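Local coordinates for CELL WALL surface anchor family protein (Streptococcus pneumoniae, PDB 3ZGH) that probably binds human keratin 10 through this basic MSCRAMM-type domain, serving pneumococcal adhesion to host cells, at residues S107-Y112 with S157-P162; M96-S101 with S169-P174. All coordinates share one frame; numbering follows the deposited sequence.

Contact 1: S107-Y112 with S157-P162; sequences SGVKNY and SSWTVP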
loop_
_atom_site.group_PDB
_atom_site.type_symbol
_atom_site.label_atom_id
_atom_site.label_comp_id
_atom_site.label_asym_id
_atom_site.label_seq_id
_atom_site.Cartn_x
_atom_site.Cartn_y
_atom_site.Cartn_z
ATOM N N SER A 107 6.999 8.588 9.145
ATOM C CA SER A 107 8.108 7.762 9.599
ATOM C C SER A 107 8.761 7.066 8.394
ATOM O O SER A 107 8.320 7.246 7.242
ATOM C CB SER A 107 7.585 6.676 10.533
ATOM O OG SER A 107 6.760 5.755 9.807
ATOM N N GLY A 108 9.779 6.254 8.681
ATOM C CA GLY A 108 10.274 5.273 7.731
ATOM C C GLY A 108 9.132 4.326 7.355
ATOM O O GLY A 108 8.148 4.153 8.111
ATOM N N VAL A 109 9.264 3.710 6.178
ATOM C CA VAL A 109 8.258 2.788 5.679
ATOM C C VAL A 109 8.808 1.369 5.830
ATOM O O VAL A 109 9.795 1.000 5.148
ATOM C CB VAL A 109 7.970 3.079 4.205
ATOM C CG1 VAL A 109 6.978 2.072 3.616
ATOM C CG2 VAL A 109 7.447 4.506 4.031
ATOM N N LYS A 110 8.222 0.577 6.728
ATOM C CA LYS A 110 8.642 -0.808 6.861
ATOM C C LYS A 110 8.080 -1.572 5.667
ATOM O O LYS A 110 6.972 -1.259 5.186
ATOM C CB LYS A 110 8.109 -1.396 8.160
ATOM C CG LYS A 110 8.741 -0.787 9.434
ATOM C CD LYS A 110 8.227 -1.517 10.670
ATOM C CE LYS A 110 8.554 -0.780 11.980
ATOM N NZ LYS A 110 10.022 -0.626 12.234
ATOM N N ASN A 111 8.846 -2.522 5.152
ATOM C CA ASN A 111 8.376 -3.386 4.049
ATOM C C ASN A 111 8.510 -4.840 4.460
ATOM O O ASN A 111 9.529 -5.225 5.064
ATOM C CB ASN A 111 9.239 -3.173 2.804
ATOM C CG ASN A 111 9.125 -1.787 2.253
ATOM O OD1 ASN A 111 8.063 -1.390 1.803
ATOM N ND2 ASN A 111 10.221 -1.050 2.250
ATOM N N TYR A 112 7.524 -5.649 4.129
ATOM C CA TYR A 112 7.543 -7.045 4.518
ATOM C C TYR A 112 6.580 -7.856 3.684
ATOM O O TYR A 112 5.716 -7.294 3.023
ATOM C CB TYR A 112 7.276 -7.232 6.026
ATOM C CG TYR A 112 6.123 -6.493 6.632
ATOM C CD1 TYR A 112 4.955 -7.170 6.982
ATOM C CD2 TYR A 112 6.205 -5.129 6.913
ATOM C CE1 TYR A 112 3.848 -6.483 7.573
ATOM C CE2 TYR A 112 5.109 -4.439 7.504
ATOM C CZ TYR A 112 3.937 -5.134 7.825
ATOM O OH TYR A 112 2.855 -4.497 8.412
ATOM N N SER A 157 3.566 -2.603 3.207
ATOM C CA SER A 157 4.369 -1.490 3.660
ATOM C C SER A 157 3.574 -0.797 4.764
ATOM O O SER A 157 2.317 -0.723 4.680
ATOM C CB SER A 157 4.616 -0.520 2.503
ATOM O OG SER A 157 5.421 -1.095 1.452
ATOM N N SER A 158 4.251 -0.311 5.811
ATOM C CA SER A 158 3.520 0.409 6.862
ATOM C C SER A 158 4.356 1.568 7.348
ATOM O O SER A 158 5.601 1.523 7.295
ATOM C CB SER A 158 3.169 -0.494 8.053
ATOM O OG SER A 158 4.376 -0.993 8.630
ATOM N N TRP A 159 3.670 2.617 7.819
ATOM C CA TRP A 159 4.346 3.828 8.312
ATOM C C TRP A 159 3.362 4.552 9.228
ATOM O O TRP A 159 2.150 4.244 9.214
ATOM C CB TRP A 159 4.790 4.732 7.159
ATOM C CG TRP A 159 3.679 5.270 6.294
ATOM C CD1 TRP A 159 3.052 6.511 6.398
ATOM C CD2 TRP A 159 3.055 4.609 5.198
ATOM N NE1 TRP A 159 2.056 6.623 5.449
ATOM C CE2 TRP A 159 2.040 5.472 4.698
ATOM C CE3 TRP A 159 3.225 3.348 4.608
ATOM C CZ2 TRP A 159 1.228 5.128 3.627
ATOM C CZ3 TRP A 159 2.404 3.005 3.532
ATOM C CH2 TRP A 159 1.422 3.898 3.054
ATOM N N THR A 160 3.878 5.482 10.018
ATOM C CA THR A 160 3.042 6.316 10.844
ATOM C C THR A 160 3.224 7.772 10.445
ATOM O O THR A 160 4.240 8.156 9.826
ATOM C CB THR A 160 3.399 6.153 12.327
ATOM O OG1 THR A 160 4.769 6.489 12.500
ATOM C CG2 THR A 160 3.162 4.694 12.799
ATOM N N VAL A 161 2.258 8.604 10.825
ATOM C CA VAL A 161 2.329 10.052 10.554
ATOM C C VAL A 161 1.791 10.751 11.792
ATOM O O VAL A 161 0.655 10.478 12.201
ATOM C CB VAL A 161 1.464 10.459 9.332
ATOM C CG1 VAL A 161 1.630 11.934 9.036
ATOM C CG2 VAL A 161 1.829 9.628 8.061
ATOM N N PRO A 162 2.586 11.657 12.391
ATOM C CA PRO A 162 2.103 12.329 13.601
ATOM C C PRO A 162 0.888 13.196 13.309
ATOM O O PRO A 162 0.812 13.821 12.242
ATOM C CB PRO A 162 3.286 13.220 14.032
ATOM C CG PRO A 162 4.502 12.651 13.313
ATOM C CD PRO A 162 3.977 12.024 12.046
HETATM O O HOH W 1 3.511 -2.944 10.582
#

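Contact 2: M96-S101 with S169-P174; sequences MLTLGS and SFTFTP. With ACT (acetate ion), chain D.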
loop_
_atom_site.group_PDB
_atom_site.type_symbol
_atom_site.label_atom_id
_atom_site.label_comp_id
_atom_site.label_asym_id
_atom_site.label_seq_id
_atom_site.Cartn_x
_atom_site.Cartn_y
_atom_site.Cartn_z
ATOM N N MET A 96 2.570 8.999 -4.035
ATOM C CA MET A 96 1.740 7.977 -3.404
ATOM C C MET A 96 0.810 8.561 -2.336
ATOM O O MET A 96 -0.228 7.984 -2.046
ATOM C CB MET A 96 2.599 6.932 -2.680
ATOM C CG MET A 96 3.651 6.251 -3.517
ATOM S SD MET A 96 3.073 4.850 -4.479
ATOM C CE MET A 96 2.232 3.788 -3.268
ATOM N N LEU A 97 1.234 9.643 -1.696
ATOM C CA LEU A 97 0.581 10.093 -0.461
ATOM C C LEU A 97 0.630 11.617 -0.370
ATOM O O LEU A 97 1.678 12.222 -0.542
ATOM C CB LEU A 97 1.270 9.456 0.738
ATOM C CG LEU A 97 0.720 9.847 2.122
ATOM C CD1 LEU A 97 -0.608 9.168 2.384
ATOM C CD2 LEU A 97 1.741 9.465 3.167
ATOM N N THR A 98 -0.513 12.243 -0.139
ATOM C CA THR A 98 -0.517 13.680 0.149
ATOM C C THR A 98 -1.141 13.797 1.532
ATOM O O THR A 98 -1.967 12.951 1.920
ATOM C CB THR A 98 -1.324 14.494 -0.866
ATOM O OG1 THR A 98 -2.687 14.058 -0.835
ATOM C CG2 THR A 98 -0.771 14.315 -2.270
ATOM N N LEU A 99 -0.712 14.801 2.294
ATOM C CA LEU A 99 -1.066 14.885 3.713
ATOM C C LEU A 99 -1.635 16.256 4.035
ATOM O O LEU A 99 -1.145 17.274 3.531
ATOM C CB LEU A 99 0.175 14.645 4.569
ATOM C CG LEU A 99 0.781 13.242 4.475
ATOM C CD1 LEU A 99 1.996 13.166 5.375
ATOM C CD2 LEU A 99 -0.248 12.169 4.864
ATOM N N GLY A 100 -2.679 16.288 4.852
ATOM C CA GLY A 100 -3.241 17.552 5.276
ATOM C C GLY A 100 -2.290 18.374 6.140
ATOM O O GLY A 100 -1.216 17.913 6.530
ATOM N N SER A 101 -2.730 19.582 6.477
ATOM C CA SER A 101 -1.906 20.569 7.166
ATOM C C SER A 101 -1.480 20.228 8.599
ATOM O O SER A 101 -0.432 20.707 9.050
ATOM C CB SER A 101 -2.667 21.884 7.176
ATOM O OG SER A 101 -2.768 22.319 5.840
ATOM N N SER A 169 -6.639 15.226 6.987
ATOM C CA SER A 169 -6.980 14.695 5.671
ATOM C C SER A 169 -5.747 14.086 4.974
ATOM O O SER A 169 -4.601 14.401 5.317
ATOM C CB SER A 169 -7.619 15.784 4.806
ATOM O OG SER A 169 -6.721 16.848 4.528
ATOM N N PHE A 170 -5.978 13.205 4.002
ATOM C CA PHE A 170 -4.882 12.667 3.213
ATOM C C PHE A 170 -5.485 12.100 1.928
ATOM O O PHE A 170 -6.709 11.889 1.838
ATOM C CB PHE A 170 -4.119 11.575 4.003
ATOM C CG PHE A 170 -4.927 10.335 4.256
ATOM C CD1 PHE A 170 -4.992 9.316 3.301
ATOM C CD2 PHE A 170 -5.636 10.183 5.445
ATOM C CE1 PHE A 170 -5.776 8.188 3.535
ATOM C CE2 PHE A 170 -6.424 9.059 5.680
ATOM C CZ PHE A 170 -6.495 8.067 4.732
ATOM N N THR A 171 -4.648 11.873 0.932
ATOM C CA THR A 171 -5.059 11.028 -0.178
ATOM C C THR A 171 -3.943 10.011 -0.400
ATOM O O THR A 171 -2.769 10.336 -0.252
ATOM C CB THR A 171 -5.290 11.801 -1.492
ATOM O OG1 THR A 171 -4.031 12.131 -2.055
ATOM C CG2 THR A 171 -6.116 13.063 -1.278
ATOM N N PHE A 172 -4.312 8.785 -0.749
ATOM C CA PHE A 172 -3.340 7.746 -1.030
ATOM C C PHE A 172 -3.660 7.141 -2.407
ATOM O O PHE A 172 -4.823 6.835 -2.701
ATOM C CB PHE A 172 -3.374 6.675 0.065
ATOM C CG PHE A 172 -2.478 5.507 -0.217
ATOM C CD1 PHE A 172 -1.122 5.577 0.076
ATOM C CD2 PHE A 172 -2.982 4.358 -0.815
ATOM C CE1 PHE A 172 -0.288 4.536 -0.206
ATOM C CE2 PHE A 172 -2.139 3.297 -1.088
ATOM C CZ PHE A 172 -0.788 3.389 -0.789
ATOM N N THR A 173 -2.624 6.979 -3.235
ATOM C CA THR A 173 -2.769 6.423 -4.575
ATOM C C THR A 173 -2.016 5.089 -4.662
ATOM O O THR A 173 -0.783 5.039 -4.573
ATOM C CB THR A 173 -2.220 7.391 -5.640
ATOM O OG1 THR A 173 -2.877 8.655 -5.510
ATOM C CG2 THR A 173 -2.452 6.838 -7.064
ATOM N N PRO A 174 -2.754 3.991 -4.803
ATOM C CA PRO A 174 -2.092 2.679 -4.870
ATOM C C PRO A 174 -1.311 2.495 -6.154
ATOM O O PRO A 174 -1.592 3.139 -7.160
ATOM C CB PRO A 174 -3.262 1.687 -4.801
ATOM C CG PRO A 174 -4.410 2.446 -5.360
ATOM C CD PRO A 174 -4.219 3.879 -4.883
HETATM C C ACT D . -5.411 16.236 1.369
HETATM O O ACT D . -5.474 17.393 1.855
HETATM O OXT ACT D . -4.254 15.784 1.184
HETATM C CH3 ACT D . -6.656 15.452 1.028
#

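Contact 1: S107-Y112 with S157-P162
Ser-107 OG is held by two hydrogen bonds, one accepted and one donated: it accepts the backbone N-H of Thr-160, with N to OG at 2.9 Å and an almost straight N-H...O angle of 171°, and it donates its own proton to Gly-108 O at 2.7 Å. With OG set between the backbone N and the carbonyl carbon (chi1 67°), the hydroxyl stands in for Gly-108 O opposite Thr-160 N, while Ser-107 N, in place of Gly-108 N, bonds Thr-160 O at 2.9 Å; the ladder thus slips by one residue. A short side chain that both gives and takes suits this end of the pairing, where the register shifts. Beyond it two antiparallel pairs follow: Lys-110 with Ser-158, hydrogen-bonded, and Asn-111 with Ser-157, non-hydrogen-bonded. In the latter Ser-157 OG, itself also bonded by Asn-88 ND2, donates to Asn-111 OD1 over 2.7 Å, while Asn-111 ND2 is taken by Asn-125 O and Ser-127 OG of the next strand. On the other face, Ser-158 OG lies at the edge of the Tyr-112 ring, 3.7 Å from CE2, and one water joins it to Tyr-112 OH. Val-109 and Trp-159 run side by side on the Asn-111 face, CG1 reaching CE3 at 4.1 Å, and the indole stacks on Phe-60. The pairing joins the middle strand of the seven-stranded sheet to its neighbour; with its amide satisfied at both ends, buried Asn-111 can share a face with apolar side chains, while the Ser-158 and Tyr-112 face is water-bridged.

Contact 2: M96-S101 with S169-P174
The strands 97-99 and 170-172 form an antiparallel ladder in the small three-stranded sheet of the domain, with 170-172 in the middle and 193-195 beyond it. At its centre Thr-98 and Thr-171 make the hydrogen-bonded pair: Thr-98 N donates to Thr-171 O at 3.0 Å, in the carbonyl plane, and Thr-171 N answers Thr-98 O from above that carbonyl's plane. Their hydroxyls meet as well, OG1 to OG1 at 2.6 Å, a short bond in which either may be the donor. Both OG1 atoms sit between the backbone N and the carbonyl carbon (chi1 61° and 76°), which turns them toward each other across the ladder. An acetate ion, probably from the crystallisation liquor, lies over this polar face, its OXT 3.1 Å from Thr-98 OG1 and its methyl carbon against Thr-171 CG2. Its other oxygen lies near Ser-169 OG, which has Asp-167 OD1 as a second possible acceptor; which of the two takes the proton is not settled. The opposite face is apolar. Leu-97 CD1 meets the edge of the Phe-172 ring, 4.3 Å from CD1, and leans on Phe-170 too. Leu-99 CD2 packs on Phe-170 CB, and Met-96, bent at chi2 and chi3, brings CE to 3.9 Å from Phe-172 CZ. Flat rings and branched leucines suit this side because it turns to the large sheet, where Phe-170 and Phe-172 meet Phe-60 and Tyr-62 edge-to-face. Gly-100 N closes one end on Ser-169 O; at the other, Thr-173 N bonds Met-96 O. Met-96 and Leu-97 together face Tyr-136 in a classic beta bulge, which ties edge strand 97-99 to edge strand 136-138 of the large sheet, consistent with a barrel-like closure whose interior receives the apolar face.

Contact 1 belongs to the seven-stranded sheet and contact 2 to the three-stranded one, and their centres lie 14 Å apart. The two meet in the apolar layer between the sheets: Trp-159 NE1 packs 3.7 Å from Leu-97 CD2, Trp-159 CH2 lies 3.7 Å from Phe-172 CE1, and Val-161 CG1 is 3.9 Å from Leu-99 CD1. Two connections link the contacts directly, from strand 97-99 to 109-114 and from 154-162 to 170-172, so each strand of one contact is consecutive with a strand of the other, and contact 1 falls within the span bounded by contact 2. The acetate sits on the Thr-98 face of contact 2, away from this shared layer.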